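Local structure of Ddb_g0293866 (5LW6) at residues F66-D71 and L236-L241. The protein probably recognises ADP-ribose chains in the DNA damage response, the crystallised piece being an ADP-ribose-binding macrodomain from Dictyostelium discoideum. Numbering follows the deposited sequence.
Sequences FGFNID and LAKPLL
Ala237 O accepts the backbone N-H of Leu241 at 3.0 Å, an i to i+4 bond in the first turn of helix 237-253, while the aromatic rim of Phe68 lies beside it, with CE2 3.8 Å from the oxygen. The ring edge, near its plane, meets this oxygen and Lys238 N; its slightly polarised C-H groups may suit the carbonyl. One face receives a methyl of Leu241: CD2 stands 3.7 Å from the ring centroid and 13° off the normal, a CH-pi contact centred on the pi system. Leu241 points toward the ring from its first bond; with CG anti to the backbone N (chi1 -179°), the turn at chi2 (64°) then brings CD2 over the face, and the two side chains meet from opposite directions. Leucine suits the place because a single methyl can settle over the ring while its CB stays on the same side, above and just beyond the CE2-CZ edge, 4.0 Å from Phe68 CE2. Ala237, one turn earlier, adds its CB at 4.0 Å from the same CE2; so small a side chain lets the ring edge come close to the helix backbone. Lys238 brushes the ring with its aliphatic part, CG lying 4.2 Å from Phe68 CZ, and then leads its amine away, as befits an exposed residue with a long, flexible chain. Phenylalanine suits its own place by offering a broad face to a methyl and a thin edge to the helix backbone. Asn69, next in the chain, serves as N-cap, its OD1 accepting the N-H of Asp72. Phe68 therefore projects from the loop between strand 55-59 and helix 70-87 onto the start of helix 237-253, the last helix, which follows strand 213-217; Leu241 and Lys238 also touch Ile76, so the contact joins the two helices at their N-terminal ends.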
ATOM      1  N   PHE A  66       1.179  -4.944  12.631  1.00 17.21           N
ATOM      2  CA  PHE A  66       1.581  -6.329  12.256  1.00 17.10           C
ATOM      3  C   PHE A  66       2.921  -6.804  12.769  1.00 16.34           C
ATOM      4  O   PHE A  66       3.276  -8.015  12.707  1.00 17.09           O
ATOM      5  CB  PHE A  66       1.493  -6.502  10.735  1.00 17.80           C
ATOM      6  CG  PHE A  66       0.069  -6.681  10.235  1.00 21.38           C
ATOM      7  CD1 PHE A  66      -1.017  -6.449  11.050  1.00 21.43           C
ATOM      8  CD2 PHE A  66      -0.172  -7.018   8.912  1.00 22.43           C
ATOM      9  CE1 PHE A  66      -2.327  -6.574  10.573  1.00 23.98           C
ATOM     10  CE2 PHE A  66      -1.479  -7.118   8.411  1.00 25.58           C
ATOM     11  CZ  PHE A  66      -2.571  -6.890   9.243  1.00 24.71           C
ATOM     12  N   GLY A  67       3.727  -5.872  13.212  1.00 15.94           N
ATOM     13  CA  GLY A  67       4.914  -6.250  13.890  1.00 16.30           C
ATOM     14  C   GLY A  67       6.010  -6.886  13.082  1.00 17.51           C
ATOM     15  O   GLY A  67       6.868  -7.565  13.641  1.00 16.29           O
ATOM     16  N   PHE A  68       6.104  -6.590  11.789  1.00 16.74           N
ATOM     17  CA  PHE A  68       7.125  -7.211  10.989  1.00 15.61           C
ATOM     18  C   PHE A  68       8.451  -6.614  11.411  1.00 15.93           C
ATOM     19  O   PHE A  68       8.526  -5.439  11.725  1.00 16.38           O
ATOM     20  CB  PHE A  68       6.918  -6.946   9.510  1.00 15.90           C
ATOM     21  CG  PHE A  68       7.540  -7.956   8.618  1.00 14.59           C
ATOM     22  CD1 PHE A  68       8.848  -7.866   8.280  1.00 13.95           C
ATOM     23  CD2 PHE A  68       6.803  -9.034   8.101  1.00 14.62           C
ATOM     24  CE1 PHE A  68       9.417  -8.833   7.464  1.00 14.27           C
ATOM     25  CE2 PHE A  68       7.357  -9.943   7.229  1.00 14.89           C
ATOM     26  CZ  PHE A  68       8.674  -9.855   6.912  1.00 15.85           C
ATOM     27  N   ASN A  69       9.485  -7.438  11.451  1.00 15.78           N
ATOM     28  CA  ASN A  69      10.826  -6.978  11.793  1.00 15.79           C
ATOM     29  C   ASN A  69      11.233  -5.789  10.927  1.00 14.22           C
ATOM     30  O   ASN A  69      11.178  -5.847   9.704  1.00 14.74           O
ATOM     31  CB  ASN A  69      11.809  -8.128  11.635  1.00 17.17           C
ATOM     32  CG  ASN A  69      13.231  -7.709  11.839  1.00 19.79           C
ATOM     33  OD1 ASN A  69      13.860  -7.228  10.941  1.00 18.51           O
ATOM     34  ND2 ASN A  69      13.744  -7.901  13.025  1.00 21.97           N
ATOM     35  N   ILE A  70      11.561  -4.676  11.547  1.00 14.79           N
ATOM     36  CA  ILE A  70      11.731  -3.438  10.796  1.00 13.79           C
ATOM     37  C   ILE A  70      12.990  -3.475   9.914  1.00 14.38           C
ATOM     38  O   ILE A  70      12.957  -2.949   8.802  1.00 14.61           O
ATOM     39  CB  ILE A  70      11.726  -2.233  11.713  1.00 14.75           C
ATOM     40  CG1 ILE A  70      10.294  -2.122  12.279  1.00 19.66           C
ATOM     41  CG2 ILE A  70      12.034  -0.934  11.010  1.00 15.37           C
ATOM     42  CD1 ILE A  70      10.276  -1.254  13.484  1.00 20.71           C
ATOM     43  N   ASP A  71      14.103  -4.021  10.425  1.00 14.17           N
ATOM     44  CA  ASP A  71      15.300  -4.162   9.578  1.00 14.37           C
ATOM     45  C   ASP A  71      14.940  -4.903   8.283  1.00 14.63           C
ATOM     46  O   ASP A  71      15.353  -4.477   7.186  1.00 14.25           O
ATOM     47  CB  ASP A  71      16.374  -4.962  10.318  1.00 15.74           C
ATOM     48  CG  ASP A  71      16.965  -4.203  11.531  1.00 18.06           C
ATOM     49  OD1 ASP A  71      16.983  -2.919  11.477  1.00 16.55           O
ATOM     50  OD2 ASP A  71      17.496  -4.888  12.519  1.00 19.47           O
ATOM     51  N   LEU A 236       8.426 -18.266   5.240  1.00 21.98           N
ATOM     52  CA  LEU A 236       7.578 -17.659   4.271  1.00 21.50           C
ATOM     53  C   LEU A 236       7.365 -16.156   4.448  1.00 17.56           C
ATOM     54  O   LEU A 236       6.824 -15.569   3.558  1.00 17.82           O
ATOM     55  CB  LEU A 236       6.219 -18.313   4.257  1.00 24.25           C
ATOM     56  CG  LEU A 236       6.071 -19.750   3.770  1.00 31.05           C
ATOM     57  CD1 LEU A 236       7.162 -20.629   4.373  1.00 34.27           C
ATOM     58  CD2 LEU A 236       4.646 -20.254   4.128  1.00 32.67           C
ATOM     59  N   ALA A 237       7.714 -15.605   5.598  1.00 16.01           N
ATOM     60  CA  ALA A 237       7.441 -14.208   5.970  1.00 15.76           C
ATOM     61  C   ALA A 237       8.106 -13.237   5.008  1.00 15.92           C
ATOM     62  O   ALA A 237       7.448 -12.410   4.388  1.00 13.49           O
ATOM     63  CB  ALA A 237       7.865 -13.917   7.396  1.00 16.25           C
ATOM     64  N   LYS A 238       9.402 -13.357   4.833  1.00 14.85           N
ATOM     65  CA  LYS A 238      10.082 -12.417   3.888  1.00 15.67           C
ATOM     66  C   LYS A 238       9.670 -12.500   2.404  1.00 13.57           C
ATOM     67  O   LYS A 238       9.383 -11.456   1.757  1.00 12.49           O
ATOM     68  CB  LYS A 238      11.598 -12.452   4.105  1.00 18.28           C
ATOM     69  CG  LYS A 238      12.034 -11.991   5.511  1.00 22.59           C
ATOM     70  CD  LYS A 238      13.541 -11.715   5.563  1.00 26.18           C
ATOM     71  CE  LYS A 238      14.298 -12.427   6.647  1.00 35.71           C
ATOM     72  NZ  LYS A 238      15.736 -12.597   6.265  1.00 39.12           N
ATOM     73  N   PRO A 239       9.568 -13.713   1.843  1.00 13.60           N
ATOM     74  CA  PRO A 239       9.048 -13.872   0.531  1.00 14.26           C
ATOM     75  C   PRO A 239       7.635 -13.337   0.320  1.00 12.93           C
ATOM     76  O   PRO A 239       7.343 -12.757  -0.699  1.00 12.38           O
ATOM     77  CB  PRO A 239       9.085 -15.385   0.333  1.00 16.15           C
ATOM     78  CG  PRO A 239      10.153 -15.847   1.204  1.00 16.63           C
ATOM     79  CD  PRO A 239      10.116 -14.994   2.382  1.00 15.61           C
ATOM     80  N   LEU A 240       6.756 -13.568   1.283  1.00 12.66           N
ATOM     81  CA  LEU A 240       5.410 -13.036   1.160  1.00 12.08           C
ATOM     82  C   LEU A 240       5.342 -11.512   1.332  1.00 12.14           C
ATOM     83  O   LEU A 240       4.520 -10.895   0.679  1.00 12.15           O
ATOM     84  CB  LEU A 240       4.470 -13.731   2.100  1.00 13.02           C
ATOM     85  CG  LEU A 240       3.982 -15.109   1.594  1.00 14.86           C
ATOM     86  CD1 LEU A 240       3.271 -15.759   2.752  1.00 17.01           C
ATOM     87  CD2 LEU A 240       3.103 -15.068   0.357  1.00 16.32           C
ATOM     88  N   LEU A 241       6.189 -10.914   2.143  1.00 11.04           N
ATOM     89  CA  LEU A 241       6.144  -9.424   2.201  1.00 11.11           C
ATOM     90  C   LEU A 241       6.614  -8.853   0.856  1.00  9.82           C
ATOM     91  O   LEU A 241       6.059  -7.890   0.322  1.00  9.78           O
ATOM     92  CB  LEU A 241       6.972  -8.912   3.339  1.00 11.26           C
ATOM     93  CG  LEU A 241       6.986  -7.398   3.513  1.00 11.33           C
ATOM     94  CD1 LEU A 241       5.600  -6.916   3.852  1.00 11.13           C
ATOM     95  CD2 LEU A 241       7.974  -7.067   4.605  1.00 12.37           C
TER